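Local atomic coordinates of cerato-platanin-like protein (Moniliophthora perniciosa, PDB entry 3SUL), a protein that is of unknown function but belongs to the cerato-platanin family of secreted fungal proteins and probably acts outside the cell. Residues A[29-34]-A[76-81]; A[95-100]-A[108-113]. All coordinates share one frame; numbering follows the deposited sequence.

Contact 1 of 2, residues A[29-34]-A[76-81]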
loop_
_atom_site.group_PDB
_atom_site.type_symbol
_atom_site.label_atom_id
_atom_site.label_comp_id
_atom_site.label_asym_id
_atom_site.label_seq_id
_atom_site.Cartn_x
_atom_site.Cartn_y
_atom_site.Cartn_z
ATOM N N ASN A 29 -9.120 -7.820 11.377
ATOM C CA ASN A 29 -8.749 -7.281 10.069
ATOM C C ASN A 29 -7.260 -7.146 9.868
ATOM O O ASN A 29 -6.825 -6.717 8.833
ATOM C CB ASN A 29 -9.385 -5.927 9.902
ATOM C CG ASN A 29 -10.881 -6.031 9.924
ATOM O OD1 ASN A 29 -11.418 -6.981 9.364
ATOM N ND2 ASN A 29 -11.572 -5.125 10.665
ATOM N N GLY A 30 -6.494 -7.337 10.946
ATOM C CA GLY A 30 -5.087 -7.054 10.880
ATOM C C GLY A 30 -4.350 -8.111 10.091
ATOM O O GLY A 30 -4.761 -9.242 10.066
ATOM N N MET A 31 -3.182 -7.697 9.578
ATOM C CA MET A 31 -2.448 -8.601 8.697
ATOM C C MET A 31 -1.822 -9.662 9.532
ATOM O O MET A 31 -1.678 -10.770 8.991
ATOM C CB MET A 31 -1.396 -7.809 7.953
ATOM C CG MET A 31 -2.010 -6.646 7.104
ATOM S SD MET A 31 -3.083 -7.334 5.880
ATOM C CE MET A 31 -1.833 -8.125 4.810
ATOM N N LEU A 32 -1.474 -9.403 10.804
ATOM C CA LEU A 32 -0.920 -10.531 11.650
ATOM C C LEU A 32 -1.930 -11.658 11.710
ATOM O O LEU A 32 -1.611 -12.857 11.579
ATOM C CB LEU A 32 -0.548 -10.040 13.046
ATOM C CG LEU A 32 0.513 -8.955 13.060
ATOM C CD1 LEU A 32 0.595 -8.330 14.445
ATOM C CD2 LEU A 32 1.910 -9.512 12.664
ATOM N N THR A 33 -3.201 -11.317 11.996
ATOM C CA THR A 33 -4.231 -12.295 12.147
ATOM C C THR A 33 -4.383 -13.075 10.873
ATOM O O THR A 33 -4.713 -14.234 10.915
ATOM C CB THR A 33 -5.487 -11.572 12.545
ATOM O OG1 THR A 33 -5.071 -10.736 13.652
ATOM C CG2 THR A 33 -6.563 -12.592 12.996
ATOM N N LYS A 34 -4.188 -12.394 9.762
ATOM C CA LYS A 34 -4.420 -12.999 8.417
ATOM C C LYS A 34 -3.203 -13.767 8.037
ATOM O O LYS A 34 -3.184 -14.340 6.954
ATOM C CB LYS A 34 -4.658 -11.921 7.382
ATOM C CG LYS A 34 -5.966 -11.225 7.649
ATOM C CD LYS A 34 -6.115 -9.952 6.868
ATOM C CE LYS A 34 -7.578 -9.541 7.005
ATOM N NZ LYS A 34 -7.820 -8.081 6.643
ATOM N N HIS A 76 -0.756 -3.066 -7.735
ATOM C CA HIS A 76 -1.671 -3.408 -6.668
ATOM C C HIS A 76 -1.021 -3.178 -5.320
ATOM O O HIS A 76 0.131 -3.531 -5.081
ATOM C CB HIS A 76 -2.128 -4.826 -6.826
ATOM C CG HIS A 76 -3.008 -5.016 -8.016
ATOM N ND1 HIS A 76 -2.513 -5.276 -9.282
ATOM C CD2 HIS A 76 -4.360 -4.986 -8.133
ATOM C CE1 HIS A 76 -3.534 -5.395 -10.121
ATOM N NE2 HIS A 76 -4.665 -5.209 -9.451
ATOM N N VAL A 77 -1.727 -2.508 -4.455
ATOM C CA VAL A 77 -1.226 -2.215 -3.118
ATOM C C VAL A 77 -2.213 -2.712 -2.089
ATOM O O VAL A 77 -3.427 -2.507 -2.201
ATOM C CB VAL A 77 -0.931 -0.676 -2.996
ATOM C CG1 VAL A 77 -0.524 -0.345 -1.560
ATOM C CG2 VAL A 77 0.186 -0.329 -4.013
ATOM N N VAL A 78 -1.688 -3.352 -1.043
ATOM C CA VAL A 78 -2.522 -3.787 0.077
ATOM C C VAL A 78 -2.392 -2.705 1.119
ATOM O O VAL A 78 -1.267 -2.327 1.524
ATOM C CB VAL A 78 -2.037 -5.064 0.682
ATOM C CG1 VAL A 78 -2.921 -5.454 1.910
ATOM C CG2 VAL A 78 -2.171 -6.113 -0.363
ATOM N N GLY A 79 -3.545 -2.218 1.527
ATOM C CA GLY A 79 -3.595 -1.109 2.549
ATOM C C GLY A 79 -3.309 -1.769 3.900
ATOM O O GLY A 79 -3.949 -2.743 4.276
ATOM N N VAL A 80 -2.292 -1.264 4.619
ATOM C CA VAL A 80 -1.957 -1.906 5.887
ATOM C C VAL A 80 -1.723 -0.872 6.956
ATOM O O VAL A 80 -1.430 -1.239 8.072
ATOM C CB VAL A 80 -0.687 -2.765 5.787
ATOM C CG1 VAL A 80 -0.844 -3.820 4.711
ATOM C CG2 VAL A 80 0.537 -1.919 5.460
ATOM N N ASP A 81 -1.774 0.410 6.594
ATOM C CA ASP A 81 -1.502 1.426 7.602
ATOM C C ASP A 81 -2.282 2.714 7.290
ATOM O O ASP A 81 -2.821 2.900 6.232
ATOM C CB ASP A 81 0.004 1.703 7.750
ATOM C CG ASP A 81 0.332 2.305 9.112
ATOM O OD1 ASP A 81 -0.595 2.336 9.962
ATOM O OD2 ASP A 81 1.473 2.714 9.289
#

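Contact 2 of 2, residues A[95-100]-A[108-113]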
loop_
_atom_site.group_PDB
_atom_site.type_symbol
_atom_site.label_atom_id
_atom_site.label_comp_id
_atom_site.label_asym_id
_atom_site.label_seq_id
_atom_site.Cartn_x
_atom_site.Cartn_y
_atom_site.Cartn_z
ATOM N N ASP A 95 8.547 3.564 -7.884
ATOM C CA ASP A 95 9.373 3.242 -9.050
ATOM C C ASP A 95 8.734 2.418 -10.125
ATOM O O ASP A 95 9.003 2.625 -11.308
ATOM C CB ASP A 95 10.707 2.586 -8.653
ATOM C CG ASP A 95 11.786 3.572 -8.393
ATOM O OD1 ASP A 95 11.717 4.749 -8.869
ATOM O OD2 ASP A 95 12.735 3.170 -7.704
ATOM N N ASP A 96 7.926 1.450 -9.703
ATOM C CA ASP A 96 7.177 0.646 -10.616
ATOM C C ASP A 96 6.240 1.549 -11.426
ATOM O O ASP A 96 6.287 1.558 -12.664
ATOM C CB ASP A 96 6.396 -0.413 -9.822
ATOM C CG ASP A 96 5.837 -1.491 -10.701
ATOM O OD1 ASP A 96 5.534 -1.252 -11.883
ATOM O OD2 ASP A 96 5.701 -2.638 -10.213
ATOM N N LEU A 97 5.409 2.278 -10.693
ATOM C CA LEU A 97 4.388 3.150 -11.236
ATOM C C LEU A 97 4.995 4.148 -12.186
ATOM O O LEU A 97 4.394 4.393 -13.226
ATOM C CB LEU A 97 3.667 3.909 -10.135
ATOM C CG LEU A 97 2.387 3.349 -9.521
ATOM C CD1 LEU A 97 1.835 4.234 -8.408
ATOM C CD2 LEU A 97 1.274 3.091 -10.570
ATOM N N THR A 98 6.193 4.683 -11.853
ATOM C CA THR A 98 6.775 5.810 -12.594
ATOM C C THR A 98 7.947 5.465 -13.488
ATOM O O THR A 98 8.546 6.349 -14.047
ATOM C CB THR A 98 7.204 6.899 -11.685
ATOM O OG1 THR A 98 8.215 6.397 -10.800
ATOM C CG2 THR A 98 6.007 7.279 -10.832
ATOM N N ASN A 99 8.208 4.177 -13.684
ATOM C CA ASN A 99 9.327 3.755 -14.492
ATOM C C ASN A 99 10.622 4.426 -13.987
ATOM O O ASN A 99 11.382 5.081 -14.737
ATOM C CB ASN A 99 9.009 3.936 -15.975
ATOM C CG ASN A 99 8.249 2.714 -16.553
ATOM O OD1 ASN A 99 8.366 1.584 -16.045
ATOM N ND2 ASN A 99 7.475 2.947 -17.621
ATOM N N GLY A 100 10.773 4.302 -12.667
ATOM C CA GLY A 100 11.989 4.611 -11.933
ATOM C C GLY A 100 12.131 6.075 -11.580
ATOM O O GLY A 100 13.254 6.591 -11.604
ATOM N N ILE A 108 3.340 11.940 -6.740
ATOM C CA ILE A 108 2.586 11.991 -7.980
ATOM C C ILE A 108 1.101 11.978 -7.622
ATOM O O ILE A 108 0.719 11.708 -6.455
ATOM C CB ILE A 108 2.927 10.813 -8.876
ATOM C CG1 ILE A 108 2.572 9.466 -8.184
ATOM C CG2 ILE A 108 4.413 10.893 -9.280
ATOM C CD1 ILE A 108 2.878 8.260 -9.049
ATOM N N ASP A 109 0.255 12.310 -8.590
ATOM C CA ASP A 109 -1.185 12.050 -8.430
ATOM C C ASP A 109 -1.526 10.798 -9.225
ATOM O O ASP A 109 -1.072 10.618 -10.380
ATOM C CB ASP A 109 -2.043 13.205 -8.952
ATOM C CG ASP A 109 -2.396 14.211 -7.850
ATOM O OD1 ASP A 109 -3.602 14.312 -7.466
ATOM O OD2 ASP A 109 -1.462 14.879 -7.356
ATOM N N VAL A 110 -2.321 9.931 -8.616
ATOM C CA VAL A 110 -2.589 8.624 -9.219
ATOM C C VAL A 110 -4.066 8.424 -9.088
ATOM O O VAL A 110 -4.737 9.193 -8.436
ATOM C CB VAL A 110 -1.916 7.415 -8.498
ATOM C CG1 VAL A 110 -0.366 7.488 -8.486
ATOM C CG2 VAL A 110 -2.589 7.141 -7.126
ATOM N N THR A 111 -4.552 7.396 -9.764
ATOM C CA THR A 111 -5.913 6.969 -9.760
ATOM C C THR A 111 -5.951 5.573 -9.141
ATOM O O THR A 111 -5.120 4.762 -9.461
ATOM C CB THR A 111 -6.484 7.093 -11.213
ATOM O OG1 THR A 111 -7.807 6.588 -11.278
ATOM C CG2 THR A 111 -5.609 6.391 -12.229
ATOM N N ALA A 112 -6.896 5.288 -8.251
ATOM C CA ALA A 112 -6.966 4.018 -7.528
ATOM C C ALA A 112 -8.371 3.505 -7.367
ATOM O O ALA A 112 -9.297 4.311 -7.219
ATOM C CB ALA A 112 -6.331 4.122 -6.152
ATOM N N THR A 113 -8.512 2.174 -7.351
ATOM C CA THR A 113 -9.744 1.423 -7.303
ATOM C C THR A 113 -9.621 0.255 -6.379
ATOM O O THR A 113 -8.719 -0.553 -6.491
ATOM C CB THR A 113 -10.151 0.913 -8.732
ATOM O OG1 THR A 113 -10.451 2.068 -9.488
ATOM C CG2 THR A 113 -11.361 -0.087 -8.711
#

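Contact 1 of 2, residues A[29-34]-A[76-81]
Met31 reaches from its loop over two valines of strand 73-80, setting its CG methylene against Val80 and bringing its terminal methyl to Val78. The two approaches differ in direction. Met31 CG lies 3.9 Å from Val80 CG1, and there the two side chains run at about a right angle. Farther out, Met31 CE comes to 4.1 Å from Val78 CG1, where the crossing is oblique. In the methionine, CG is anti to the carbonyl carbon (chi1 -59°), and bends about the CB-CG and CG-SD bonds bring the methyl round to Val78 while CG stays on Val80. Val78 offers the branch that stands anti to its backbone N (chi1 178°), and its CB is directed at the loop. Val80 instead presents the CG1 methyl from a CB pointing neither at nor away from the loop. No hydrogen bond crosses between the segments, and the 98 Å² they bury comes almost entirely from these three buried residues.

The loop has its own constraints. Residues 31-33 are helical in phi and psi, and Lys34 N bonds to Gly30 O at 3.2 Å. Lys34 NZ donates to Asn29 O at 2.8 Å, coming from above the carbonyl plane, 48° out of it.

Phe19 touches both Met31 and Val80, while Met31 also bonds through its backbone to Cys24, a member of the Cys24-Cys60 disulfide. In the family's double-psi beta barrel, Val78 pairs by backbone bonds with strand 45-49, and the side chains of Val78 and Val80 both rest on Val46 of that strand.

Contact 2 of 2, residues A[95-100]-A[108-113]
Leu97 and Thr98 of the helix meet Ile108 and Val110 of the strand through methyls alone, so within the two segments no flat group offers a face or an edge to this contact. A flat group outside the two segments, the side chain of Trp68 on strand 63-68, is touched by both Thr98 and Ile108. Thr98 CG2 and Ile108 CD1 make the closest approach, 3.7 Å, with the two side chains crossing at a slant. Ile108 holds CG1 between its backbone N and carbonyl carbon (chi1 61°) and then extends fully, which carries CD1 out to the helix. Leu97 CD1 reaches Val110 CG1 at 3.9 Å, those side chains standing roughly perpendicular, and also comes to 4.2 Å from Ile108 CD1.

The partners follow strand alternation: Ile108 and Val110 direct their CB atoms at the helix. This helix 91-98 thus packs on a strand of the double-psi beta barrel, burying 132 Å² without any hydrogen bond between the segments. The helix closes in a Schellman motif, with positive phi at Asn99 (53°) and Gly100 N bonded to Asp95 O at 2.8 Å.

Thr98 divides its roles: while CG2 packs, OG1 is hydrogen-bonded to Met94 O and Gln101 N. Leu6 of strand 4-8 touches Leu97, Ile108 and Val110 alike, and Ile75 of strand 73-80 also meets Leu97.

Both contacts reach the same mixed sheet, on opposite sides of the chain's centre: their centres are 20 Å apart, and their nearest atoms, about 6 Å apart, do not touch. Along the chain both segments of contact 1 precede those of contact 2. Strand 63-68 lies between strands 73-80 and 107-115 in the sheet and so separates the two strand segments. Strand 73-80 nevertheless serves both contacts, through Val78 and Val80 at contact 1 and through Ile75, which touches Leu97, at contact 2. Tyr45 also joins the two regions: its backbone is bonded to Val78 and its hydroxyl to Asp96 OD2, on the helix of contact 2 but outside its apolar packing. Neither contact can be tied to a known active site or ligand.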